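Local coordinates for protein SAM-dependent methyltransferase (Streptococcus pneumoniae, PDB 3KR9) that probably transfers a methyl group from S-adenosylmethionine to N1 of adenine 22 in tRNA, using a class I Rossmann-like methyltransferase fold, at residues A[9-22]-A[76-90]. Numbering follows the deposited sequence.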
ATOM      1  N   VAL A   9      -7.313  -3.929   3.572  1.00 19.39           N
ATOM      2  CA  VAL A   9      -6.642  -2.744   4.146  1.00 18.71           C
ATOM      3  C   VAL A   9      -7.283  -2.410   5.482  1.00 18.74           C
ATOM      4  O   VAL A   9      -6.604  -2.308   6.548  1.00 18.26           O
ATOM      5  CB  VAL A   9      -6.714  -1.508   3.177  1.00 18.71           C
ATOM      6  CG1 VAL A   9      -6.418  -0.183   3.906  1.00 18.51           C
ATOM      7  CG2 VAL A   9      -5.755  -1.678   2.019  1.00 16.24           C
ATOM      8  N   ALA A  10      -8.615  -2.368   5.448  1.00 16.90           N
ATOM      9  CA  ALA A  10      -9.437  -2.071   6.622  1.00 16.98           C
ATOM     10  C   ALA A  10      -9.101  -2.942   7.802  1.00 16.59           C
ATOM     11  O   ALA A  10      -9.302  -2.533   8.951  1.00 16.06           O
ATOM     12  CB  ALA A  10     -10.913  -2.359   6.291  1.00 16.84           C
ATOM     13  N   SER A  11      -8.712  -4.177   7.522  1.00 18.11           N
ATOM     14  CA  SER A  11      -8.641  -5.138   8.647  1.00 18.80           C
ATOM     15  C   SER A  11      -7.396  -4.863   9.490  1.00 19.78           C
ATOM     16  O   SER A  11      -7.278  -5.364  10.640  1.00 21.42           O
ATOM     17  CB  SER A  11      -8.615  -6.550   8.153  1.00 18.69           C
ATOM     18  OG  SER A  11      -7.425  -6.802   7.431  1.00 21.88           O
ATOM     19  N   PHE A  12      -6.478  -4.067   8.932  1.00 18.69           N
ATOM     20  CA  PHE A  12      -5.324  -3.673   9.678  1.00 19.01           C
ATOM     21  C   PHE A  12      -5.524  -2.373  10.411  1.00 18.52           C
ATOM     22  O   PHE A  12      -4.659  -1.980  11.186  1.00 18.42           O
ATOM     23  CB  PHE A  12      -4.089  -3.640   8.810  1.00 17.68           C
ATOM     24  CG  PHE A  12      -3.637  -4.999   8.324  1.00 21.00           C
ATOM     25  CD1 PHE A  12      -3.017  -5.906   9.202  1.00 23.48           C
ATOM     26  CD2 PHE A  12      -3.802  -5.354   6.983  1.00 18.26           C
ATOM     27  CE1 PHE A  12      -2.566  -7.133   8.741  1.00 24.86           C
ATOM     28  CE2 PHE A  12      -3.352  -6.576   6.510  1.00 21.78           C
ATOM     29  CZ  PHE A  12      -2.732  -7.467   7.389  1.00 22.45           C
ATOM     30  N   VAL A  13      -6.687  -1.745  10.266  1.00 18.39           N
ATOM     31  CA  VAL A  13      -6.879  -0.457  10.943  1.00 18.80           C
ATOM     32  C   VAL A  13      -7.282  -0.648  12.364  1.00 19.42           C
ATOM     33  O   VAL A  13      -8.406  -1.087  12.623  1.00 19.71           O
ATOM     34  CB  VAL A  13      -7.909   0.462  10.227  1.00 18.90           C
ATOM     35  CG1 VAL A  13      -8.103   1.802  10.990  1.00 16.77           C
ATOM     36  CG2 VAL A  13      -7.470   0.678   8.811  1.00 17.09           C
ATOM     37  N   SER A  14      -6.373  -0.273  13.272  1.00 20.36           N
ATOM     38  CA  SER A  14      -6.505  -0.622  14.682  1.00 21.82           C
ATOM     39  C   SER A  14      -7.766  -0.017  15.254  1.00 21.30           C
ATOM     40  O   SER A  14      -8.127   1.157  14.960  1.00 21.18           O
ATOM     41  CB  SER A  14      -5.260  -0.171  15.496  1.00 21.90           C
ATOM     42  OG  SER A  14      -4.116  -0.715  14.867  1.00 23.32           O
ATOM     43  N   GLN A  15      -8.415  -0.841  16.069  1.00 20.01           N
ATOM     44  CA  GLN A  15      -9.676  -0.522  16.731  1.00 20.74           C
ATOM     45  C   GLN A  15      -9.469   0.732  17.510  1.00 19.81           C
ATOM     46  O   GLN A  15      -8.457   0.863  18.195  1.00 20.88           O
ATOM     47  CB  GLN A  15     -10.079  -1.683  17.702  1.00 20.69           C
ATOM     48  CG  GLN A  15     -11.300  -1.347  18.559  1.00 23.00           C
ATOM     49  CD  GLN A  15     -12.569  -1.330  17.737  1.00 24.74           C
ATOM     50  OE1 GLN A  15     -12.742  -2.171  16.863  1.00 27.30           O
ATOM     51  NE2 GLN A  15     -13.449  -0.356  17.987  1.00 24.69           N
ATOM     52  N   GLY A  16     -10.398   1.674  17.431  1.00 19.05           N
ATOM     53  CA  GLY A  16     -10.225   2.956  18.136  1.00 18.67           C
ATOM     54  C   GLY A  16      -9.344   3.992  17.420  1.00 18.19           C
ATOM     55  O   GLY A  16      -9.187   5.080  17.912  1.00 17.01           O
ATOM     56  N   ALA A  17      -8.776   3.661  16.261  1.00 17.48           N
ATOM     57  CA  ALA A  17      -7.883   4.635  15.554  1.00 18.76           C
ATOM     58  C   ALA A  17      -8.538   5.937  15.176  1.00 17.89           C
ATOM     59  O   ALA A  17      -9.779   6.050  14.946  1.00 19.72           O
ATOM     60  CB  ALA A  17      -7.250   3.973  14.264  1.00 16.83           C
ATOM     61  N   ILE A  18      -7.713   6.965  15.101  1.00 19.04           N
ATOM     62  CA  ILE A  18      -8.054   8.139  14.317  1.00 18.75           C
ATOM     63  C   ILE A  18      -7.319   7.973  12.974  1.00 20.36           C
ATOM     64  O   ILE A  18      -6.098   7.821  12.972  1.00 21.41           O
ATOM     65  CB  ILE A  18      -7.605   9.421  15.012  1.00 20.24           C
ATOM     66  CG1 ILE A  18      -8.449   9.661  16.284  1.00 19.70           C
ATOM     67  CG2 ILE A  18      -7.716  10.612  14.050  1.00 16.82           C
ATOM     68  CD1 ILE A  18      -8.296  11.060  16.824  1.00 25.58           C
ATOM     69  N   LEU A  19      -8.059   7.954  11.853  1.00 20.19           N
ATOM     70  CA  LEU A  19      -7.501   7.526  10.556  1.00 17.27           C
ATOM     71  C   LEU A  19      -7.275   8.686   9.595  1.00 18.11           C
ATOM     72  O   LEU A  19      -8.179   9.510   9.408  1.00 18.33           O
ATOM     73  CB  LEU A  19      -8.468   6.542   9.891  1.00 17.88           C
ATOM     74  CG  LEU A  19      -8.216   5.971   8.477  1.00 13.83           C
ATOM     75  CD1 LEU A  19      -6.951   5.140   8.316  1.00 13.72           C
ATOM     76  CD2 LEU A  19      -9.455   5.232   7.799  1.00 17.18           C
ATOM     77  N   LEU A  20      -6.129   8.718   8.927  1.00 17.10           N
ATOM     78  CA  LEU A  20      -6.023   9.560   7.721  1.00 16.36           C
ATOM     79  C   LEU A  20      -6.033   8.633   6.513  1.00 16.56           C
ATOM     80  O   LEU A  20      -5.190   7.735   6.434  1.00 15.84           O
ATOM     81  CB  LEU A  20      -4.731  10.424   7.729  1.00 15.55           C
ATOM     82  CG  LEU A  20      -4.342  11.012   6.362  1.00 16.02           C
ATOM     83  CD1 LEU A  20      -5.428  12.104   5.980  1.00 19.22           C
ATOM     84  CD2 LEU A  20      -2.924  11.644   6.346  1.00 12.96           C
ATOM     85  N   ASP A  21      -7.004   8.806   5.582  1.00 15.27           N
ATOM     86  CA  ASP A  21      -7.053   7.970   4.378  1.00 15.04           C
ATOM     87  C   ASP A  21      -6.639   8.907   3.235  1.00 15.31           C
ATOM     88  O   ASP A  21      -7.404   9.824   2.909  1.00 16.88           O
ATOM     89  CB  ASP A  21      -8.480   7.462   4.087  1.00 13.33           C
ATOM     90  CG  ASP A  21      -8.531   6.462   2.919  1.00 15.51           C
ATOM     91  OD1 ASP A  21      -7.500   5.800   2.597  1.00 17.54           O
ATOM     92  OD2 ASP A  21      -9.632   6.333   2.308  1.00 16.56           O
ATOM     93  N   VAL A  22      -5.461   8.688   2.661  1.00 16.69           N
ATOM     94  CA  VAL A  22      -4.866   9.626   1.646  1.00 16.66           C
ATOM     95  C   VAL A  22      -5.412   9.365   0.239  1.00 16.90           C
ATOM     96  O   VAL A  22      -5.284   8.269  -0.276  1.00 16.23           O
ATOM     97  CB  VAL A  22      -3.330   9.512   1.595  1.00 16.30           C
ATOM     98  CG1 VAL A  22      -2.721  10.445   0.464  1.00 17.92           C
ATOM     99  CG2 VAL A  22      -2.673   9.832   2.965  1.00 18.10           C
ATOM    100  N   LEU A  76       0.354  14.092   2.505  1.00 20.32           N
ATOM    101  CA  LEU A  76       0.370  14.304   3.963  1.00 19.97           C
ATOM    102  C   LEU A  76       0.095  15.743   4.386  1.00 20.82           C
ATOM    103  O   LEU A  76      -0.066  16.034   5.575  1.00 21.62           O
ATOM    104  CB  LEU A  76       1.674  13.785   4.567  1.00 18.60           C
ATOM    105  CG  LEU A  76       1.924  12.279   4.391  1.00 19.84           C
ATOM    106  CD1 LEU A  76       3.190  11.837   5.230  1.00 15.00           C
ATOM    107  CD2 LEU A  76       0.672  11.397   4.744  1.00 13.20           C
ATOM    108  N   ALA A  77       0.040  16.671   3.428  1.00 21.89           N
ATOM    109  CA  ALA A  77      -0.502  18.025   3.759  1.00 22.61           C
ATOM    110  C   ALA A  77      -1.930  17.998   4.374  1.00 23.53           C
ATOM    111  O   ALA A  77      -2.384  18.974   4.931  1.00 22.91           O
ATOM    112  CB  ALA A  77      -0.492  18.945   2.515  1.00 23.14           C
ATOM    113  N   ALA A  78      -2.637  16.877   4.239  1.00 23.46           N
ATOM    114  CA  ALA A  78      -3.989  16.699   4.795  1.00 23.88           C
ATOM    115  C   ALA A  78      -4.076  16.597   6.305  1.00 24.64           C
ATOM    116  O   ALA A  78      -5.179  16.573   6.858  1.00 24.45           O
ATOM    117  CB  ALA A  78      -4.618  15.427   4.175  1.00 24.32           C
ATOM    118  N   PHE A  79      -2.932  16.493   6.990  1.00 23.93           N
ATOM    119  CA  PHE A  79      -2.984  16.467   8.426  1.00 24.26           C
ATOM    120  C   PHE A  79      -1.820  17.164   9.101  1.00 24.96           C
ATOM    121  O   PHE A  79      -0.847  17.586   8.437  1.00 24.21           O
ATOM    122  CB  PHE A  79      -3.137  15.028   8.957  1.00 23.69           C
ATOM    123  CG  PHE A  79      -1.812  14.275   9.142  1.00 23.55           C
ATOM    124  CD1 PHE A  79      -1.491  13.711  10.386  1.00 18.46           C
ATOM    125  CD2 PHE A  79      -0.911  14.117   8.078  1.00 20.82           C
ATOM    126  CE1 PHE A  79      -0.324  13.004  10.574  1.00 19.99           C
ATOM    127  CE2 PHE A  79       0.282  13.374   8.269  1.00 23.91           C
ATOM    128  CZ  PHE A  79       0.568  12.817   9.521  1.00 20.79           C
ATOM    129  N   GLU A  80      -1.993  17.330  10.418  1.00 26.05           N
ATOM    130  CA  GLU A  80      -1.073  18.041  11.306  1.00 27.80           C
ATOM    131  C   GLU A  80      -1.017  17.287  12.649  1.00 27.10           C
ATOM    132  O   GLU A  80      -1.917  16.503  12.946  1.00 26.52           O
ATOM    133  CB  GLU A  80      -1.595  19.462  11.557  1.00 28.27           C
ATOM    134  CG  GLU A  80      -1.876  20.236  10.304  1.00 31.25           C
ATOM    135  CD  GLU A  80      -0.621  20.689   9.610  1.00 37.23           C
ATOM    136  OE1 GLU A  80       0.488  20.413  10.129  1.00 36.00           O
ATOM    137  OE2 GLU A  80      -0.750  21.326   8.533  1.00 40.20           O
ATOM    138  N   GLU A  81       0.031  17.541  13.455  1.00 27.36           N
ATOM    139  CA  GLU A  81       0.241  16.839  14.725  1.00 26.82           C
ATOM    140  C   GLU A  81      -0.986  16.943  15.570  1.00 26.41           C
ATOM    141  O   GLU A  81      -1.327  16.000  16.310  1.00 26.24           O
ATOM    142  CB  GLU A  81       1.419  17.424  15.529  1.00 27.93           C
ATOM    143  CG  GLU A  81       2.792  17.237  14.882  1.00 30.82           C
ATOM    144  CD  GLU A  81       3.137  15.771  14.725  1.00 35.18           C
ATOM    145  OE1 GLU A  81       2.743  14.962  15.594  1.00 38.44           O
ATOM    146  OE2 GLU A  81       3.767  15.411  13.721  1.00 39.16           O
ATOM    147  N   THR A  82      -1.641  18.103  15.486  1.00 26.05           N
ATOM    148  CA  THR A  82      -2.768  18.383  16.342  1.00 26.95           C
ATOM    149  C   THR A  82      -3.947  17.447  16.024  1.00 25.85           C
ATOM    150  O   THR A  82      -4.798  17.191  16.883  1.00 26.22           O
ATOM    151  CB  THR A  82      -3.222  19.861  16.245  1.00 27.72           C
ATOM    152  OG1 THR A  82      -4.274  20.094  17.202  1.00 33.35           O
ATOM    153  CG2 THR A  82      -3.764  20.166  14.864  1.00 26.40           C
ATOM    154  N   ASP A  83      -3.977  16.878  14.818  1.00 24.33           N
ATOM    155  CA  ASP A  83      -5.081  15.944  14.489  1.00 23.54           C
ATOM    156  C   ASP A  83      -5.010  14.603  15.259  1.00 22.99           C
ATOM    157  O   ASP A  83      -6.016  13.911  15.350  1.00 22.51           O
ATOM    158  CB  ASP A  83      -5.185  15.701  12.962  1.00 23.58           C
ATOM    159  CG  ASP A  83      -5.433  16.977  12.183  1.00 23.58           C
ATOM    160  OD1 ASP A  83      -6.398  17.685  12.508  1.00 24.00           O
ATOM    161  OD2 ASP A  83      -4.661  17.278  11.244  1.00 24.51           O
ATOM    162  N   GLN A  84      -3.839  14.235  15.829  1.00 21.57           N
ATOM    163  CA  GLN A  84      -3.725  12.955  16.570  1.00 21.90           C
ATOM    164  C   GLN A  84      -4.010  11.724  15.745  1.00 20.25           C
ATOM    165  O   GLN A  84      -4.537  10.739  16.254  1.00 18.99           O
ATOM    166  CB  GLN A  84      -4.750  12.901  17.694  1.00 22.38           C
ATOM    167  CG  GLN A  84      -4.848  14.184  18.421  1.00 29.19           C
ATOM    168  CD  GLN A  84      -4.138  14.128  19.713  1.00 36.70           C
ATOM    169  OE1 GLN A  84      -2.906  14.160  19.771  1.00 39.30           O
ATOM    170  NE2 GLN A  84      -4.911  14.016  20.789  1.00 38.29           N
ATOM    171  N   VAL A  85      -3.694  11.781  14.461  1.00 20.34           N
ATOM    172  CA  VAL A  85      -3.854  10.617  13.604  1.00 18.53           C
ATOM    173  C   VAL A  85      -2.993   9.478  14.131  1.00 17.86           C
ATOM    174  O   VAL A  85      -1.821   9.683  14.399  1.00 18.95           O
ATOM    175  CB  VAL A  85      -3.490  11.036  12.171  1.00 17.38           C
ATOM    176  CG1 VAL A  85      -3.212   9.820  11.231  1.00 16.90           C
ATOM    177  CG2 VAL A  85      -4.606  11.917  11.634  1.00 17.92           C
ATOM    178  N   SER A  86      -3.546   8.274  14.272  1.00 17.68           N
ATOM    179  CA  SER A  86      -2.740   7.133  14.745  1.00 17.78           C
ATOM    180  C   SER A  86      -2.488   6.129  13.620  1.00 18.17           C
ATOM    181  O   SER A  86      -1.579   5.298  13.715  1.00 18.39           O
ATOM    182  CB  SER A  86      -3.419   6.421  15.945  1.00 16.16           C
ATOM    183  OG  SER A  86      -4.753   5.997  15.594  1.00 15.17           O
ATOM    184  N   VAL A  87      -3.300   6.182  12.567  1.00 16.63           N
ATOM    185  CA  VAL A  87      -3.185   5.214  11.425  1.00 15.98           C
ATOM    186  C   VAL A  87      -3.375   5.987  10.100  1.00 15.45           C
ATOM    187  O   VAL A  87      -4.209   6.861  10.041  1.00 14.02           O
ATOM    188  CB  VAL A  87      -4.265   4.095  11.515  1.00 17.05           C
ATOM    189  CG1 VAL A  87      -4.164   3.079  10.370  1.00 16.07           C
ATOM    190  CG2 VAL A  87      -4.190   3.362  12.890  1.00 16.17           C
ATOM    191  N   ILE A  88      -2.590   5.656   9.062  1.00 14.54           N
ATOM    192  CA  ILE A  88      -2.700   6.249   7.770  1.00 16.02           C
ATOM    193  C   ILE A  88      -2.761   5.080   6.781  1.00 15.89           C
ATOM    194  O   ILE A  88      -2.022   4.101   6.906  1.00 16.12           O
ATOM    195  CB  ILE A  88      -1.471   7.143   7.447  1.00 17.18           C
ATOM    196  CG1 ILE A  88      -1.392   8.363   8.396  1.00 19.58           C
ATOM    197  CG2 ILE A  88      -1.542   7.677   6.020  1.00 15.57           C
ATOM    198  CD1 ILE A  88      -0.004   9.085   8.262  1.00 19.11           C
ATOM    199  N   THR A  89      -3.740   5.153   5.883  1.00 15.77           N
ATOM    200  CA  THR A  89      -3.866   4.227   4.787  1.00 16.00           C
ATOM    201  C   THR A  89      -3.539   5.034   3.536  1.00 15.65           C
ATOM    202  O   THR A  89      -3.970   6.187   3.442  1.00 15.22           O
ATOM    203  CB  THR A  89      -5.354   3.728   4.683  1.00 16.59           C
ATOM    204  OG1 THR A  89      -6.251   4.827   4.819  1.00 16.45           O
ATOM    205  CG2 THR A  89      -5.707   2.764   5.895  1.00 18.54           C
ATOM    206  N   ILE A  90      -2.823   4.423   2.588  1.00 15.25           N
ATOM    207  CA  ILE A  90      -2.516   5.023   1.315  1.00 16.28           C
ATOM    208  C   ILE A  90      -2.594   3.827   0.375  1.00 17.09           C
ATOM    209  O   ILE A  90      -1.749   2.922   0.420  1.00 18.29           O
ATOM    210  CB  ILE A  90      -1.044   5.654   1.222  1.00 15.97           C
ATOM    211  CG1 ILE A  90      -0.743   6.542   2.435  1.00 17.47           C
ATOM    212  CG2 ILE A  90      -0.915   6.450  -0.114  1.00 13.97           C
ATOM    213  CD1 ILE A  90       0.656   7.343   2.398  1.00 17.03           C
TER
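L20 of strand 17-22 packs into the turn formed by residues 76-79, while its backbone pairs with the start of strand 87-93; the two strands run parallel as neighbours at the middle of the Rossmann-like sheet. L20 N donates to V87 O (2.9 Å), T89 N to L20 O, and V22 N to T89 O in a nearly straight bond (178°). L20 is the main side chain of strand 17-22 on one face. With CG opposite the backbone N (chi1 163°), both methyls are carried to the 76-79 turn, where they meet different residues: CD1 touches A78 CB, while CD2 approaches the F79 ring obliquely, 3.6 Å from F79 CD2, and also touches L76 CD2. V22 CG2 continues this layer against I88 CG2 and I90 CG1.

The other face meets V9 and V13, with helix 28-35 packing on it too. There T89 CG2 is wedged between V9 CG1 and L19 CD1, each 3.6 Å away, and V87 CG2 presses on A17 CB at 3.4 Å, tighter than an ordinary methyl contact. T89 chi1 of 45° turns the hydroxyl toward D21, and OG1 donates to D21 OD1 (2.7 Å) from above the carboxylate plane.

Toward the 83-86 end the contact is looser and more open to solvent. I18 lies over the backbone of D83 and Q84, with CD1 3.8 Å from Q84 O, while the amide end of Q84 leads away. I18 O accepts from both S86 N and V87 N, the latter at 3.3 Å, and S86 OG receives I18 N in a bent bond. The serine hydroxyl thus extends the pairing beyond the ladder, whereas deeper in the sheet two hydroxyls, T89 OG1 on OD1 and S24 OG on OD2, fix the rotation of the buried D21 carboxylate.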